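Local coordinates for phage terminase large subunit (Thermus phage P7426, PDB 7KS4), which probably acts as the ATP-driven motor that translocates viral DNA into empty capsids and as the endonuclease that cuts the genome, the ATPase domain being the part described here, at residues P245-E248 with F249-Y253; W190-E193 with F194-G198. All blocks are in the same frame, centred on the assembly; numbering follows the deposited sequence.

Contact 1: residues P245-E248 with F249-Y253. With SO4 (sulfate ion), chain H.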
ATOM      1  N   PRO A 245     -22.205   1.228  15.972  1.00 56.24           N
ATOM      2  CA  PRO A 245     -23.063   0.200  15.369  1.00 58.13           C
ATOM      3  C   PRO A 245     -22.297  -1.098  15.155  1.00 55.86           C
ATOM      4  O   PRO A 245     -21.089  -1.098  14.917  1.00 52.00           O
ATOM      5  CB  PRO A 245     -23.499   0.824  14.036  1.00 59.67           C
ATOM      6  CG  PRO A 245     -22.573   1.965  13.797  1.00 57.93           C
ATOM      7  CD  PRO A 245     -22.143   2.446  15.143  1.00 55.94           C
ATOM      8  N   ASP A 246     -23.021  -2.216  15.231  1.00 57.64           N
ATOM      9  CA  ASP A 246     -22.366  -3.517  15.132  1.00 56.97           C
ATOM     10  C   ASP A 246     -21.630  -3.681  13.808  1.00 52.97           C
ATOM     11  O   ASP A 246     -20.523  -4.230  13.775  1.00 48.14           O
ATOM     12  CB  ASP A 246     -23.382  -4.642  15.304  1.00 62.11           C
ATOM     13  CG  ASP A 246     -22.720  -6.001  15.432  1.00 61.80           C
ATOM     14  OD1 ASP A 246     -21.696  -6.105  16.140  1.00 59.65           O
ATOM     15  OD2 ASP A 246     -23.212  -6.969  14.815  1.00 65.04           O
ATOM     16  N   LEU A 247     -22.230  -3.236  12.700  1.00 57.26           N
ATOM     17  CA  LEU A 247     -21.578  -3.421  11.404  1.00 55.86           C
ATOM     18  C   LEU A 247     -20.283  -2.629  11.329  1.00 51.27           C
ATOM     19  O   LEU A 247     -19.261  -3.136  10.850  1.00 45.68           O
ATOM     20  CB  LEU A 247     -22.506  -3.015  10.256  1.00 63.16           C
ATOM     21  CG  LEU A 247     -21.936  -3.299   8.851  1.00 65.48           C
ATOM     22  CD1 LEU A 247     -23.050  -3.643   7.870  1.00 72.14           C
ATOM     23  CD2 LEU A 247     -21.102  -2.139   8.285  1.00 64.18           C
ATOM     24  N   GLU A 248     -20.314  -1.367  11.760  1.00 59.67           N
ATOM     25  CA  GLU A 248     -19.098  -0.562  11.757  1.00 59.99           C
ATOM     26  C   GLU A 248     -18.006  -1.230  12.576  1.00 55.50           C
ATOM     27  O   GLU A 248     -16.838  -1.250  12.168  1.00 53.54           O
ATOM     28  CB  GLU A 248     -19.395   0.842  12.288  1.00 63.18           C
ATOM     29  CG  GLU A 248     -18.180   1.759  12.347  1.00 64.67           C
ATOM     30  CD  GLU A 248     -18.501   3.115  12.948  1.00 68.67           C
ATOM     31  OE1 GLU A 248     -19.658   3.570  12.804  1.00 72.51           O
ATOM     32  OE2 GLU A 248     -17.598   3.722  13.567  1.00 68.95           O
ATOM     33  N   PHE A 249     -18.363  -1.788  13.737  1.00 52.19           N
ATOM     34  CA  PHE A 249     -17.364  -2.431  14.583  1.00 49.32           C
ATOM     35  C   PHE A 249     -16.767  -3.652  13.894  1.00 45.88           C
ATOM     36  O   PHE A 249     -15.541  -3.814  13.844  1.00 44.55           O
ATOM     37  CB  PHE A 249     -17.975  -2.831  15.926  1.00 51.58           C
ATOM     38  CG  PHE A 249     -17.078  -3.709  16.744  1.00 49.02           C
ATOM     39  CD1 PHE A 249     -16.180  -3.159  17.642  1.00 48.66           C
ATOM     40  CD2 PHE A 249     -17.107  -5.085  16.587  1.00 47.83           C
ATOM     41  CE1 PHE A 249     -15.341  -3.970  18.379  1.00 46.18           C
ATOM     42  CE2 PHE A 249     -16.265  -5.896  17.314  1.00 46.15           C
ATOM     43  CZ  PHE A 249     -15.383  -5.339  18.211  1.00 45.68           C
ATOM     44  N   ARG A 250     -17.622  -4.533  13.365  1.00 41.32           N
ATOM     45  CA  ARG A 250     -17.127  -5.745  12.722  1.00 39.84           C
ATOM     46  C   ARG A 250     -16.244  -5.429  11.521  1.00 37.45           C
ATOM     47  O   ARG A 250     -15.312  -6.188  11.223  1.00 36.85           O
ATOM     48  CB  ARG A 250     -18.302  -6.629  12.297  1.00 44.48           C
ATOM     49  CG  ARG A 250     -19.071  -7.257  13.453  1.00 50.32           C
ATOM     50  CD  ARG A 250     -20.195  -8.157  12.951  1.00 55.44           C
ATOM     51  NE  ARG A 250     -20.860  -8.845  14.055  1.00 60.75           N
ATOM     52  CZ  ARG A 250     -20.465 -10.005  14.575  1.00 59.97           C
ATOM     53  NH1 ARG A 250     -19.403 -10.636  14.089  1.00 57.55           N
ATOM     54  NH2 ARG A 250     -21.140 -10.540  15.585  1.00 62.57           N
ATOM     55  N   GLN A 251     -16.530  -4.341  10.801  1.00 44.82           N
ATOM     56  CA  GLN A 251     -15.731  -4.003   9.625  1.00 45.26           C
ATOM     57  C   GLN A 251     -14.450  -3.273   9.996  1.00 44.49           C
ATOM     58  O   GLN A 251     -13.359  -3.667   9.570  1.00 42.07           O
ATOM     59  CB  GLN A 251     -16.529  -3.131   8.659  1.00 50.13           C
ATOM     60  CG  GLN A 251     -17.558  -3.861   7.850  1.00 53.79           C
ATOM     61  CD  GLN A 251     -18.008  -3.047   6.652  1.00 56.78           C
ATOM     62  OE1 GLN A 251     -17.849  -1.824   6.620  1.00 58.17           O
ATOM     63  NE2 GLN A 251     -18.553  -3.723   5.656  1.00 57.90           N
ATOM     64  N   GLU A 252     -14.572  -2.176  10.748  1.00 46.74           N
ATOM     65  CA  GLU A 252     -13.427  -1.294  10.944  1.00 48.55           C
ATOM     66  C   GLU A 252     -12.400  -1.903  11.885  1.00 46.23           C
ATOM     67  O   GLU A 252     -11.198  -1.678  11.713  1.00 46.71           O
ATOM     68  CB  GLU A 252     -13.892   0.060  11.475  1.00 54.03           C
ATOM     69  CG  GLU A 252     -14.885   0.775  10.573  1.00 57.31           C
ATOM     70  CD  GLU A 252     -14.361   0.970   9.159  1.00 59.21           C
ATOM     71  OE1 GLU A 252     -15.145   0.761   8.207  1.00 60.20           O
ATOM     72  OE2 GLU A 252     -13.170   1.322   8.999  1.00 59.54           O
ATOM     73  N   TYR A 253     -12.846  -2.675  12.872  1.00 44.63           N
ATOM     74  CA  TYR A 253     -11.950  -3.330  13.812  1.00 44.24           C
ATOM     75  C   TYR A 253     -11.852  -4.825  13.596  1.00 42.17           C
ATOM     76  O   TYR A 253     -10.747  -5.372  13.621  1.00 41.17           O
ATOM     77  CB  TYR A 253     -12.408  -3.050  15.248  1.00 47.84           C
ATOM     78  CG  TYR A 253     -12.428  -1.580  15.563  1.00 52.63           C
ATOM     79  CD1 TYR A 253     -11.258  -0.836  15.547  1.00 54.99           C
ATOM     80  CD2 TYR A 253     -13.614  -0.930  15.872  1.00 56.86           C
ATOM     81  CE1 TYR A 253     -11.265   0.512  15.829  1.00 59.96           C
ATOM     82  CE2 TYR A 253     -13.631   0.421  16.161  1.00 61.69           C
ATOM     83  CZ  TYR A 253     -12.452   1.138  16.135  1.00 63.57           C
ATOM     84  OH  TYR A 253     -12.464   2.483  16.422  1.00 68.81           O
TER
HETATM   85  S   SO4 H 307     -11.817   6.677  15.695  0.53 46.92           S
HETATM   86  O1  SO4 H 307     -12.317   7.213  16.959  0.53 47.05           O
HETATM   87  O2  SO4 H 307     -10.429   7.086  15.507  0.53 45.82           O
HETATM   88  O3  SO4 H 307     -12.634   7.199  14.602  0.53 46.91           O
HETATM   89  O4  SO4 H 307     -11.881   5.217  15.702  0.53 46.78           O
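D246 and R250 are brought together by complementary first torsions: CG of D246 lies opposite its own backbone N (chi1 -171°), whereas CG of R250 sits beside its N (chi1 -69°) and the chain then runs extended to NE. The arginine thus reaches back one helical turn, and its NE donates to OD2 of D246 at 3.1 Å in a salt bridge. OD2 lies in the guanidinium plane, while NE comes to the syn side of OD2 but clearly out of the carboxylate plane; the two planes stand nearly perpendicular, 86° apart, giving a salt bridge through one N-H rather than a flat two-pronged one. NH1 of R250 turns to a second acid, E256.

One residue on, L247 and Q251 run side by side in the same direction, CD2 of the leucine packing 3.6 Å from CD of the amide. E248 and E252 meet through their aliphatic parts, CG to CG at 3.9 Å. E252 bends at its second torsion and its carboxylate leaves that of E248, OE2 of E248 and OE1 of E252 being 6.6 Å apart; the strongest partner of the E252 carboxylate is K186.

Beneath the side chains, successive i to i+4 bonds run the length of the short helix 246-252, starting with F249 N to O of the N-cap residue P245 at 3.0 Å. At the other end the Y253 hydroxyl makes a weak hydrogen bond of 2.9 Å to O4 of a sulfate, probably from the crystallisation liquor, which R240 also binds.

The pairing of charges is uneven: R250 is shared between D246 and E256 at the more open side of the helix, while the buried E252 carboxylate, near the predicted catalytic E155, is probably balanced mainly by K186, with R44 a weak second partner.

Contact 2: residues W190-E193 with F194-G198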
ATOM      1  N   TRP A 190     -15.682  -5.781  -4.959  1.00 31.63           N
ATOM      2  CA  TRP A 190     -14.506  -6.261  -5.676  1.00 30.86           C
ATOM      3  C   TRP A 190     -13.335  -6.532  -4.738  1.00 30.66           C
ATOM      4  O   TRP A 190     -12.544  -7.445  -4.991  1.00 30.98           O
ATOM      5  CB  TRP A 190     -14.102  -5.261  -6.764  1.00 31.86           C
ATOM      6  CG  TRP A 190     -13.387  -4.050  -6.258  1.00 31.46           C
ATOM      7  CD1 TRP A 190     -13.952  -2.906  -5.774  1.00 32.24           C
ATOM      8  CD2 TRP A 190     -11.972  -3.858  -6.199  1.00 30.40           C
ATOM      9  NE1 TRP A 190     -12.972  -2.009  -5.418  1.00 32.20           N
ATOM     10  CE2 TRP A 190     -11.747  -2.568  -5.673  1.00 32.36           C
ATOM     11  CE3 TRP A 190     -10.873  -4.646  -6.545  1.00 30.18           C
ATOM     12  CZ2 TRP A 190     -10.466  -2.051  -5.475  1.00 32.10           C
ATOM     13  CZ3 TRP A 190      -9.596  -4.128  -6.355  1.00 32.33           C
ATOM     14  CH2 TRP A 190      -9.406  -2.843  -5.826  1.00 32.39           C
ATOM     15  N   PHE A 191     -13.207  -5.762  -3.650  1.00 30.02           N
ATOM     16  CA  PHE A 191     -12.095  -5.975  -2.727  1.00 29.19           C
ATOM     17  C   PHE A 191     -12.204  -7.330  -2.045  1.00 29.90           C
ATOM     18  O   PHE A 191     -11.192  -8.002  -1.815  1.00 29.59           O
ATOM     19  CB  PHE A 191     -12.055  -4.850  -1.696  1.00 29.55           C
ATOM     20  CG  PHE A 191     -10.995  -5.017  -0.647  1.00 30.24           C
ATOM     21  CD1 PHE A 191      -9.677  -4.704  -0.922  1.00 30.23           C
ATOM     22  CD2 PHE A 191     -11.324  -5.465   0.624  1.00 30.79           C
ATOM     23  CE1 PHE A 191      -8.699  -4.851   0.041  1.00 30.91           C
ATOM     24  CE2 PHE A 191     -10.346  -5.611   1.598  1.00 31.89           C
ATOM     25  CZ  PHE A 191      -9.032  -5.301   1.306  1.00 32.01           C
ATOM     26  N   TYR A 192     -13.432  -7.745  -1.720  1.00 31.04           N
ATOM     27  CA  TYR A 192     -13.657  -9.083  -1.183  1.00 30.45           C
ATOM     28  C   TYR A 192     -13.230 -10.157  -2.176  1.00 30.52           C
ATOM     29  O   TYR A 192     -12.591 -11.147  -1.799  1.00 29.38           O
ATOM     30  CB  TYR A 192     -15.136  -9.238  -0.829  1.00 31.64           C
ATOM     31  CG  TYR A 192     -15.580 -10.665  -0.653  1.00 33.02           C
ATOM     32  CD1 TYR A 192     -15.120 -11.433   0.414  1.00 34.01           C
ATOM     33  CD2 TYR A 192     -16.467 -11.248  -1.550  1.00 34.00           C
ATOM     34  CE1 TYR A 192     -15.532 -12.752   0.575  1.00 35.54           C
ATOM     35  CE2 TYR A 192     -16.883 -12.556  -1.400  1.00 35.42           C
ATOM     36  CZ  TYR A 192     -16.419 -13.303  -0.334  1.00 36.49           C
ATOM     37  OH  TYR A 192     -16.840 -14.605  -0.194  1.00 37.19           O
ATOM     38  N   GLU A 193     -13.590  -9.986  -3.447  1.00 31.92           N
ATOM     39  CA  GLU A 193     -13.206 -10.958  -4.464  1.00 33.77           C
ATOM     40  C   GLU A 193     -11.693 -11.075  -4.565  1.00 31.83           C
ATOM     41  O   GLU A 193     -11.145 -12.183  -4.577  1.00 32.60           O
ATOM     42  CB  GLU A 193     -13.802 -10.560  -5.807  1.00 35.71           C
ATOM     43  CG  GLU A 193     -15.299 -10.469  -5.751  1.00 40.04           C
ATOM     44  CD  GLU A 193     -15.906  -9.882  -6.988  1.00 43.02           C
ATOM     45  OE1 GLU A 193     -15.165  -9.323  -7.833  1.00 43.87           O
ATOM     46  OE2 GLU A 193     -17.140  -9.991  -7.105  1.00 45.94           O
ATOM     47  N   PHE A 194     -11.002  -9.935  -4.654  1.00 28.65           N
ATOM     48  CA  PHE A 194      -9.547  -9.955  -4.772  1.00 28.03           C
ATOM     49  C   PHE A 194      -8.911 -10.541  -3.527  1.00 29.24           C
ATOM     50  O   PHE A 194      -7.923 -11.282  -3.615  1.00 29.19           O
ATOM     51  CB  PHE A 194      -9.019  -8.546  -5.031  1.00 28.52           C
ATOM     52  CG  PHE A 194      -8.946  -8.190  -6.486  1.00 31.47           C
ATOM     53  CD1 PHE A 194      -9.976  -8.532  -7.347  1.00 32.22           C
ATOM     54  CD2 PHE A 194      -7.854  -7.507  -6.993  1.00 33.92           C
ATOM     55  CE1 PHE A 194      -9.916  -8.209  -8.687  1.00 35.03           C
ATOM     56  CE2 PHE A 194      -7.788  -7.179  -8.338  1.00 34.63           C
ATOM     57  CZ  PHE A 194      -8.822  -7.528  -9.185  1.00 35.45           C
ATOM     58  N   PHE A 195      -9.459 -10.217  -2.356  1.00 28.94           N
ATOM     59  CA  PHE A 195      -8.963 -10.817  -1.123  1.00 27.98           C
ATOM     60  C   PHE A 195      -9.019 -12.337  -1.205  1.00 29.66           C
ATOM     61  O   PHE A 195      -8.039 -13.029  -0.905  1.00 28.24           O
ATOM     62  CB  PHE A 195      -9.773 -10.318   0.069  1.00 29.03           C
ATOM     63  CG  PHE A 195      -9.381 -10.963   1.359  1.00 30.59           C
ATOM     64  CD1 PHE A 195      -8.355 -10.442   2.122  1.00 30.91           C
ATOM     65  CD2 PHE A 195     -10.009 -12.116   1.790  1.00 32.09           C
ATOM     66  CE1 PHE A 195      -7.984 -11.045   3.310  1.00 32.09           C
ATOM     67  CE2 PHE A 195      -9.638 -12.722   2.970  1.00 33.55           C
ATOM     68  CZ  PHE A 195      -8.620 -12.184   3.727  1.00 33.37           C
ATOM     69  N   LEU A 196     -10.163 -12.875  -1.620  1.00 31.36           N
ATOM     70  CA  LEU A 196     -10.329 -14.322  -1.636  1.00 33.31           C
ATOM     71  C   LEU A 196      -9.370 -14.987  -2.618  1.00 32.92           C
ATOM     72  O   LEU A 196      -8.938 -16.121  -2.388  1.00 34.01           O
ATOM     73  CB  LEU A 196     -11.777 -14.662  -1.984  1.00 34.35           C
ATOM     74  CG  LEU A 196     -12.403 -15.868  -1.293  1.00 36.97           C
ATOM     75  CD1 LEU A 196     -12.405 -15.702   0.215  1.00 38.26           C
ATOM     76  CD2 LEU A 196     -13.828 -16.087  -1.806  1.00 38.47           C
ATOM     77  N   MET A 197      -9.029 -14.301  -3.710  1.00 30.59           N
ATOM     78  CA  MET A 197      -8.105 -14.870  -4.690  1.00 31.32           C
ATOM     79  C   MET A 197      -6.759 -15.206  -4.068  1.00 30.85           C
ATOM     80  O   MET A 197      -6.038 -16.071  -4.583  1.00 31.29           O
ATOM     81  CB  MET A 197      -7.905 -13.899  -5.854  1.00 30.48           C
ATOM     82  CG  MET A 197      -9.111 -13.789  -6.763  1.00 32.42           C
ATOM     83  SD  MET A 197      -8.951 -12.465  -7.955  1.00 34.42           S
ATOM     84  CE  MET A 197     -10.644 -12.404  -8.548  1.00 34.46           C
ATOM     85  N   GLY A 198      -6.391 -14.524  -2.987  1.00 31.51           N
ATOM     86  CA  GLY A 198      -5.115 -14.766  -2.346  1.00 31.34           C
ATOM     87  C   GLY A 198      -5.211 -15.330  -0.944  1.00 31.07           C
ATOM     88  O   GLY A 198      -4.197 -15.397  -0.242  1.00 30.80           O
TER
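The carbonyl O of W190 accepts the backbone N of F194 at 2.9 Å, and F195 N binds O of F191 at the same length. L196 and M197 continue the ladder, the last bond, M197 N to E193 O, being longer at 3.1 Å.

Over this backbone W190 and F194 form a T-shaped pair. Chi1 of W190 (77°) places CG between the backbone N and the carbonyl carbon, a position disfavoured inside helices but tolerable at the first residue, and swings the indole toward the next turn. The edge of its six-membered ring then points at the face of F194, centroids 5.2 Å apart and planes at 81°, with CE3 standing 3.9 Å above the centre of the phenyl ring. W164 lies nearly parallel to the W190 indole and meets F194 edge to face, and the indole NE1 is bound by the carbonyl of I159.

Y192 and L196 lie alongside each other on another side of the helix. CD2 of the leucine reaches the phenol end, 3.7 Å from OH of Y192, approaching the ring obliquely; that hydroxyl is hydrogen-bonded to the carbonyl of P208. The extended M197 side chain passes the main-chain O of E193, its CG at 3.4 Å from that atom.

F191 and F195 pack on strands 37-42 and, for F191, 178-183, laying helix 190-197 against the central sheet of the ATPase domain. The edge-to-face contact and the NE1 bond to the I159 carbonyl together would restrain the rotation of W190, and that bond lets its polar atom be buried without a charged partner.

Both contacts are single helices of the P-loop ATPase domain. Their centres are 19 Å apart and their nearest atoms about 9 Å, but neighbours link them: K186, between strand 178-183 and helix 190-197, pairs with E252, and F257, just after helix 246-252, packs on F191, Y192 and F195. In contact 1 the E252 side chain is about 5 Å from that of E155, the predicted catalytic glutamate, and about 9 Å from ADP and from magnesium; the Y253 side chain is about 6 Å from that of ADP-binding Q45. In contact 2 the F191 side chain is about 7 Å from that of K48, about 8 Å from that of E155 and about 11 Å from each ligand.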